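Local coordinates for 3-oxoacyl-(acyl-carrier protein) synthase II (Thermus thermophilus, PDB 1J3N) that probably catalyses the condensation step that lengthens acyl chains carried on acyl-carrier protein during bacterial fatty acid synthesis, as a homodimer, at residues T100-G105 with G186-A191; G164-G169 with F258-D263; H357-P362 with P381-V386. All coordinates share one frame; numbering follows the deposited sequence.

Contact 1: T100-G105 with G186-A191; sequences TLVGTG and GGTEAA
The carboxylate of E189 meets G105 N with OE1 and turns OE2 toward T104 OG1. OE1 accepts the G105 N-H on the syn side, 2.8 Å from OE1 to G105 N and 15° out of the carboxylate plane; G341 N gives a second bond to OE1. OE2 takes I106 N. E189 reaches this place because its CG stands anti to the backbone N and the chain then bends at chi2 (73°). At a right angle to it comes T104, whose OG1 donates to T188 O at 2.9 Å. Beside this, strands 100-103 and 186-189 pair in parallel. G186 N bonds to L101 O at 3.1 Å, G103 N to G186 O at 2.9 Å, and T188 N to G103 O at 2.9 Å. Glycines line this seam: a side chain on G186 would collide with the carbonyl of the preceding residue. V102 CG1 lies 4.0 Å from G187 CA. Helix 139-148 packs on V102, helix 163-176 on L101 and helix 70-86 on T104 and T188, while backbone bonds from G187 and E189 to strand 232-240 put strand 182-189 between 98-103 and 232-240 in the mixed sheet of the thiolase-type fold.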
loop_
_atom_site.group_PDB
_atom_site.type_symbol
_atom_site.label_atom_id
_atom_site.label_comp_id
_atom_site.label_asym_id
_atom_site.label_seq_id
_atom_site.Cartn_x
_atom_site.Cartn_y
_atom_site.Cartn_z
ATOM N N THR A 100 -12.494 -3.246 2.813
ATOM C CA THR A 100 -11.443 -3.623 3.742
ATOM C C THR A 100 -10.158 -2.894 3.349
ATOM O O THR A 100 -9.821 -2.802 2.165
ATOM C CB THR A 100 -11.206 -5.155 3.718
ATOM O OG1 THR A 100 -10.987 -5.582 2.376
ATOM C CG2 THR A 100 -12.408 -5.904 4.259
ATOM N N LEU A 101 -9.449 -2.362 4.341
ATOM C CA LEU A 101 -8.216 -1.637 4.084
ATOM C C LEU A 101 -7.329 -1.637 5.327
ATOM O O LEU A 101 -7.275 -0.656 6.072
ATOM C CB LEU A 101 -8.525 -0.195 3.666
ATOM C CG LEU A 101 -7.678 0.377 2.509
ATOM C CD1 LEU A 101 -8.053 1.838 2.271
ATOM C CD2 LEU A 101 -6.198 0.265 2.827
ATOM N N VAL A 102 -6.644 -2.749 5.549
ATOM C CA VAL A 102 -5.750 -2.876 6.692
ATOM C C VAL A 102 -4.339 -2.927 6.136
ATOM O O VAL A 102 -3.984 -3.850 5.397
ATOM C CB VAL A 102 -6.051 -4.148 7.493
ATOM C CG1 VAL A 102 -5.133 -4.231 8.711
ATOM C CG2 VAL A 102 -7.505 -4.130 7.946
ATOM N N GLY A 103 -3.545 -1.912 6.459
ATOM C CA GLY A 103 -2.187 -1.874 5.953
ATOM C C GLY A 103 -1.188 -2.479 6.918
ATOM O O GLY A 103 -1.544 -2.891 8.024
ATOM N N THR A 104 0.064 -2.543 6.483
ATOM C CA THR A 104 1.146 -3.076 7.300
ATOM C C THR A 104 2.420 -2.430 6.768
ATOM O O THR A 104 2.449 -1.968 5.636
ATOM C CB THR A 104 1.239 -4.613 7.165
ATOM O OG1 THR A 104 2.282 -5.107 8.006
ATOM C CG2 THR A 104 1.521 -5.004 5.721
ATOM N N GLY A 105 3.467 -2.374 7.579
ATOM C CA GLY A 105 4.699 -1.768 7.110
ATOM C C GLY A 105 5.677 -2.770 6.521
ATOM O O GLY A 105 6.347 -2.483 5.518
ATOM N N GLY A 186 -7.334 0.031 9.120
ATOM C CA GLY A 186 -6.368 0.170 10.189
ATOM C C GLY A 186 -5.010 -0.346 9.792
ATOM O O GLY A 186 -4.621 -0.258 8.628
ATOM N N GLY A 187 -4.283 -0.894 10.760
ATOM C CA GLY A 187 -2.965 -1.415 10.463
ATOM C C GLY A 187 -2.555 -2.549 11.375
ATOM O O GLY A 187 -3.058 -2.685 12.492
ATOM N N THR A 188 -1.640 -3.374 10.884
ATOM C CA THR A 188 -1.140 -4.493 11.660
ATOM C C THR A 188 0.360 -4.618 11.453
ATOM O O THR A 188 0.877 -4.291 10.384
ATOM C CB THR A 188 -1.816 -5.817 11.240
ATOM O OG1 THR A 188 -1.272 -6.895 12.019
ATOM C CG2 THR A 188 -1.570 -6.098 9.769
ATOM N N GLU A 189 1.062 -5.068 12.485
ATOM C CA GLU A 189 2.502 -5.267 12.393
ATOM C C GLU A 189 2.910 -6.381 13.335
ATOM O O GLU A 189 2.441 -6.433 14.467
ATOM C CB GLU A 189 3.259 -3.997 12.768
ATOM C CG GLU A 189 4.636 -3.945 12.152
ATOM C CD GLU A 189 4.575 -3.672 10.661
ATOM O OE1 GLU A 189 4.297 -2.510 10.295
ATOM O OE2 GLU A 189 4.786 -4.616 9.861
ATOM N N ALA A 190 3.778 -7.269 12.855
ATOM C CA ALA A 190 4.277 -8.392 13.646
ATOM C C ALA A 190 5.758 -8.560 13.314
ATOM O O ALA A 190 6.164 -9.567 12.736
ATOM C CB ALA A 190 3.510 -9.663 13.295
ATOM N N ALA A 191 6.558 -7.563 13.681
ATOM C CA ALA A 191 7.981 -7.585 13.379
ATOM C C ALA A 191 8.932 -7.785 14.564
ATOM O O ALA A 191 10.115 -7.421 14.490
ATOM C CB ALA A 191 8.355 -6.320 12.622
#

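Contact 2: G164-G169 with F258-D263; sequences GADALG and FGRSAD
F258 points its ring at the helix with CG anti to the backbone N (chi1 178°), while R260 bends at chi3 (-57°) and brings its guanidinium to D166. One face of the ring is turned to G169: its CA sits 3.4 Å from the centroid of the F258 ring, almost on the normal, a CH-pi contact that a side chain on G169 would block by clashing. On the guanidinium of R260, F258 CZ lies over one face, offset toward the rim. R260 NH1 makes a salt bridge to D166 OD1 at 2.7 Å, on the syn side, with the carboxylate and guanidinium planes 81° apart; the same OD1 is in plane at the ring edge, 3.9 Å from F258 CZ. With an alanine here instead of F258, G169 CA would probably lose the ring it rests on and the R260 guanidinium the ring against its face. Both charges have second partners across the dimer interface: R260 NH2 bridges to E179 of the second subunit, and D166 OD2 bonds to S155 OG of that subunit. A buried helix lying against a sheet strand fits the layered alpha-beta sandwich of the thiolase fold, where central helices are held between two sheets.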
loop_
_atom_site.group_PDB
_atom_site.type_symbol
_atom_site.label_atom_id
_atom_site.label_comp_id
_atom_site.label_asym_id
_atom_site.label_seq_id
_atom_site.Cartn_x
_atom_site.Cartn_y
_atom_site.Cartn_z
ATOM N N GLY A 164 -1.015 3.168 9.266
ATOM C CA GLY A 164 -2.309 3.172 9.923
ATOM C C GLY A 164 -3.200 4.371 9.644
ATOM O O GLY A 164 -4.418 4.225 9.503
ATOM N N ALA A 165 -2.608 5.561 9.591
ATOM C CA ALA A 165 -3.374 6.775 9.342
ATOM C C ALA A 165 -3.725 6.923 7.854
ATOM O O ALA A 165 -4.814 7.374 7.500
ATOM C CB ALA A 165 -2.591 7.982 9.827
ATOM N N ASP A 166 -2.780 6.552 6.999
ATOM C CA ASP A 166 -2.937 6.604 5.551
ATOM C C ASP A 166 -4.098 5.661 5.184
ATOM O O ASP A 166 -4.967 6.001 4.372
ATOM C CB ASP A 166 -1.629 6.123 4.898
ATOM C CG ASP A 166 -1.417 6.673 3.493
ATOM O OD1 ASP A 166 -2.386 7.129 2.848
ATOM O OD2 ASP A 166 -0.259 6.626 3.023
ATOM N N ALA A 167 -4.106 4.476 5.791
ATOM C CA ALA A 167 -5.154 3.492 5.524
ATOM C C ALA A 167 -6.529 3.998 5.971
ATOM O O ALA A 167 -7.516 3.847 5.258
ATOM C CB ALA A 167 -4.825 2.171 6.229
ATOM N N LEU A 168 -6.586 4.595 7.159
ATOM C CA LEU A 168 -7.838 5.125 7.689
ATOM C C LEU A 168 -8.334 6.295 6.845
ATOM O O LEU A 168 -9.517 6.377 6.514
ATOM C CB LEU A 168 -7.650 5.559 9.153
ATOM C CG LEU A 168 -7.676 4.394 10.152
ATOM C CD1 LEU A 168 -7.309 4.862 11.558
ATOM C CD2 LEU A 168 -9.079 3.783 10.133
ATOM N N GLY A 169 -7.427 7.200 6.497
ATOM C CA GLY A 169 -7.807 8.341 5.680
ATOM C C GLY A 169 -8.237 7.897 4.294
ATOM O O GLY A 169 -9.116 8.498 3.683
ATOM N N PHE A 258 -8.350 14.603 6.872
ATOM C CA PHE A 258 -7.268 13.732 6.432
ATOM C C PHE A 258 -6.239 14.605 5.706
ATOM O O PHE A 258 -6.558 15.275 4.725
ATOM C CB PHE A 258 -7.835 12.647 5.502
ATOM C CG PHE A 258 -6.802 11.710 4.934
ATOM C CD1 PHE A 258 -5.735 11.261 5.709
ATOM C CD2 PHE A 258 -6.927 11.234 3.628
ATOM C CE1 PHE A 258 -4.807 10.340 5.189
ATOM C CE2 PHE A 258 -6.015 10.321 3.104
ATOM C CZ PHE A 258 -4.956 9.872 3.885
ATOM N N GLY A 259 -5.012 14.627 6.212
ATOM C CA GLY A 259 -3.993 15.444 5.579
ATOM C C GLY A 259 -2.690 14.705 5.387
ATOM O O GLY A 259 -2.211 14.022 6.291
ATOM N N ARG A 260 -2.110 14.848 4.205
ATOM C CA ARG A 260 -0.863 14.177 3.893
ATOM C C ARG A 260 0.146 15.077 3.199
ATOM O O ARG A 260 -0.219 16.033 2.520
ATOM C CB ARG A 260 -1.141 12.960 3.021
ATOM C CG ARG A 260 -1.779 11.807 3.774
ATOM C CD ARG A 260 -1.988 10.636 2.846
ATOM N NE ARG A 260 -2.807 11.013 1.701
ATOM C CZ ARG A 260 -3.190 10.173 0.743
ATOM N NH1 ARG A 260 -2.821 8.900 0.796
ATOM N NH2 ARG A 260 -3.950 10.604 -0.261
ATOM N N SER A 261 1.420 14.749 3.373
ATOM C CA SER A 261 2.495 15.498 2.760
ATOM C C SER A 261 3.745 14.614 2.741
ATOM O O SER A 261 3.735 13.503 3.283
ATOM C CB SER A 261 2.773 16.773 3.557
ATOM O OG SER A 261 3.653 16.517 4.635
ATOM N N ALA A 262 4.808 15.104 2.108
ATOM C CA ALA A 262 6.066 14.371 2.039
ATOM C C ALA A 262 7.196 15.300 2.439
ATOM O O ALA A 262 7.213 16.479 2.073
ATOM C CB ALA A 262 6.310 13.819 0.623
ATOM N N ASP A 263 8.120 14.771 3.230
ATOM C CA ASP A 263 9.277 15.537 3.675
ATOM C C ASP A 263 10.161 15.809 2.474
ATOM O O ASP A 263 10.725 16.899 2.336
ATOM C CB ASP A 263 10.096 14.739 4.696
ATOM C CG ASP A 263 9.640 14.953 6.118
ATOM O OD1 ASP A 263 8.697 15.740 6.338
ATOM O OD2 ASP A 263 10.239 14.328 7.018
#

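Contact 3: H357-P362 with P381-V386; sequences HGVIPP and PREAKV
A two-stranded antiparallel sheet, strands 359-360 and 382-383, lies toward the periphery of the chain; its first strand follows directly on helix 343-357, which is left at G358 with positive phi. I360 and R382 form the hydrogen-bonded pair: I360 N gives to R382 O at 2.8 Å, and R382 N returns to I360 O at 3.2 Å. V359 and E383 form the neighbouring non-hydrogen-bonded pair. Beyond it A384 N bonds to G358 O at 2.8 Å, but from above the carbonyl plane, 46° out of it. CA-H donors of E383, V359 and P381 approach the same three carbonyl oxygens.

The two faces differ. On that of V359 and E383, the valine has CG1 anti to the backbone N (chi1 178°), which lays it near R382 O, with P381 CB a looser 4.3 Å from V359 CG1, while its CG2 comes within 3.9 Å of E383 OE2; L27 of helix 19-28 also packs on V359. On the other face I360 CG1 meets A384 CB at 3.9 Å, and M328 of strand 328-330 touches both. R382 starts on this face too, but its end leads away to a salt bridge with D376. At the far end two proline rings cross obliquely, P362 CD lying 3.6 Å from P381 CG.

Much of the contact is thus backbone bonding, with proline packing at one end and small apolar contacts on both faces. P362 N, at the next hydrogen-bonded position, has no hydrogen to give, and its ring packs on P381 instead. At the opposite end G358 O and A384 O stand 3.0 Å apart, two acceptors whose partial charges are likely to repel slightly, a cost that the A384 N bond to G358 O probably offsets.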
loop_
_atom_site.group_PDB
_atom_site.type_symbol
_atom_site.label_atom_id
_atom_site.label_comp_id
_atom_site.label_asym_id
_atom_site.label_seq_id
_atom_site.Cartn_x
_atom_site.Cartn_y
_atom_site.Cartn_z
ATOM N N HIS A 357 -14.675 9.571 25.648
ATOM C CA HIS A 357 -14.674 9.484 27.114
ATOM C C HIS A 357 -14.405 10.802 27.848
ATOM O O HIS A 357 -14.644 10.906 29.052
ATOM C CB HIS A 357 -13.637 8.456 27.575
ATOM C CG HIS A 357 -13.948 7.047 27.174
ATOM N ND1 HIS A 357 -15.061 6.372 27.628
ATOM C CD2 HIS A 357 -13.266 6.170 26.399
ATOM C CE1 HIS A 357 -15.050 5.139 27.152
ATOM N NE2 HIS A 357 -13.970 4.990 26.405
ATOM N N GLY A 358 -13.896 11.799 27.133
ATOM C CA GLY A 358 -13.614 13.073 27.767
ATOM C C GLY A 358 -12.435 13.043 28.722
ATOM O O GLY A 358 -12.400 13.796 29.699
ATOM N N VAL A 359 -11.476 12.163 28.456
ATOM C CA VAL A 359 -10.275 12.057 29.278
ATOM C C VAL A 359 -9.109 11.927 28.305
ATOM O O VAL A 359 -9.193 11.189 27.316
ATOM C CB VAL A 359 -10.287 10.813 30.205
ATOM C CG1 VAL A 359 -8.981 10.750 30.991
ATOM C CG2 VAL A 359 -11.470 10.873 31.171
ATOM N N ILE A 360 -8.034 12.657 28.578
ATOM C CA ILE A 360 -6.859 12.636 27.721
ATOM C C ILE A 360 -5.817 11.680 28.273
ATOM O O ILE A 360 -5.426 11.780 29.440
ATOM C CB ILE A 360 -6.226 14.037 27.610
ATOM C CG1 ILE A 360 -7.307 15.080 27.296
ATOM C CG2 ILE A 360 -5.165 14.041 26.529
ATOM C CD1 ILE A 360 -8.081 14.820 26.021
ATOM N N PRO A 361 -5.349 10.740 27.436
ATOM C CA PRO A 361 -4.340 9.768 27.868
ATOM C C PRO A 361 -3.016 10.476 28.135
ATOM O O PRO A 361 -2.690 11.455 27.469
ATOM C CB PRO A 361 -4.281 8.792 26.695
ATOM C CG PRO A 361 -4.605 9.658 25.525
ATOM C CD PRO A 361 -5.752 10.492 26.041
ATOM N N PRO A 362 -2.237 9.982 29.111
ATOM C CA PRO A 362 -0.944 10.567 29.488
ATOM C C PRO A 362 0.267 10.109 28.685
ATOM O O PRO A 362 0.223 9.118 27.952
ATOM C CB PRO A 362 -0.803 10.136 30.933
ATOM C CG PRO A 362 -1.275 8.704 30.833
ATOM C CD PRO A 362 -2.549 8.834 29.987
ATOM N N PRO A 381 -3.285 11.478 33.262
ATOM C CA PRO A 381 -4.586 11.514 32.587
ATOM C C PRO A 381 -5.361 12.749 33.022
ATOM O O PRO A 381 -5.349 13.102 34.201
ATOM C CB PRO A 381 -5.253 10.225 33.058
ATOM C CG PRO A 381 -4.095 9.297 33.209
ATOM C CD PRO A 381 -3.068 10.170 33.903
ATOM N N ARG A 382 -6.041 13.398 32.085
ATOM C CA ARG A 382 -6.785 14.600 32.427
ATOM C C ARG A 382 -8.190 14.675 31.848
ATOM O O ARG A 382 -8.394 14.479 30.651
ATOM C CB ARG A 382 -6.001 15.831 31.981
ATOM C CG ARG A 382 -6.523 17.132 32.558
ATOM C CD ARG A 382 -5.710 18.293 32.026
ATOM N NE ARG A 382 -4.284 18.016 32.141
ATOM C CZ ARG A 382 -3.332 18.712 31.530
ATOM N NH1 ARG A 382 -3.652 19.741 30.754
ATOM N NH2 ARG A 382 -2.059 18.368 31.686
ATOM N N GLU A 383 -9.155 14.963 32.719
ATOM C CA GLU A 383 -10.549 15.109 32.314
ATOM C C GLU A 383 -10.617 16.375 31.475
ATOM O O GLU A 383 -10.298 17.462 31.959
ATOM C CB GLU A 383 -11.459 15.271 33.537
ATOM C CG GLU A 383 -12.017 13.981 34.143
ATOM C CD GLU A 383 -13.496 13.766 33.820
ATOM O OE1 GLU A 383 -14.255 14.761 33.779
ATOM O OE2 GLU A 383 -13.906 12.600 33.624
ATOM N N ALA A 384 -11.024 16.232 30.222
ATOM C CA ALA A 384 -11.125 17.371 29.320
ATOM C C ALA A 384 -12.078 17.046 28.182
ATOM O O ALA A 384 -12.047 15.947 27.628
ATOM C CB ALA A 384 -9.748 17.726 28.770
ATOM N N LYS A 385 -12.925 18.009 27.842
ATOM C CA LYS A 385 -13.906 17.840 26.780
ATOM C C LYS A 385 -13.514 18.637 25.536
ATOM O O LYS A 385 -13.955 19.775 25.349
ATOM C CB LYS A 385 -15.281 18.301 27.275
ATOM C CG LYS A 385 -16.401 18.240 26.235
ATOM C CD LYS A 385 -17.666 18.930 26.752
ATOM C CE LYS A 385 -18.797 18.886 25.729
ATOM N NZ LYS A 385 -19.262 17.494 25.473
ATOM N N VAL A 386 -12.687 18.044 24.683
ATOM C CA VAL A 386 -12.264 18.722 23.464
ATOM C C VAL A 386 -13.247 18.454 22.324
ATOM O O VAL A 386 -13.942 17.439 22.313
ATOM C CB VAL A 386 -10.844 18.278 23.042
ATOM C CG1 VAL A 386 -9.825 18.759 24.067
ATOM C CG2 VAL A 386 -10.781 16.771 22.923
#

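Following the chain from the N terminus, strand 98-103 opens contact 1, and helix 163-176 opens contact 2 before strand 182-189 closes the first. Strand 253-262 then closes contact 2, so the two cross, and they touch directly: A167 of the helix packs against G186 O, and its O against L101 CD1. Together they tie the parallel strand pair to a strand reached much later, in the C-terminal half of the chain. Contact 3 follows in series, closing a short loop of 18 intervening residues and joining the run that leaves helix 343-357 to the run leading into strand 388-394; its nearest atoms stay about 15 Å from contact 2 and about 18 Å from contact 1.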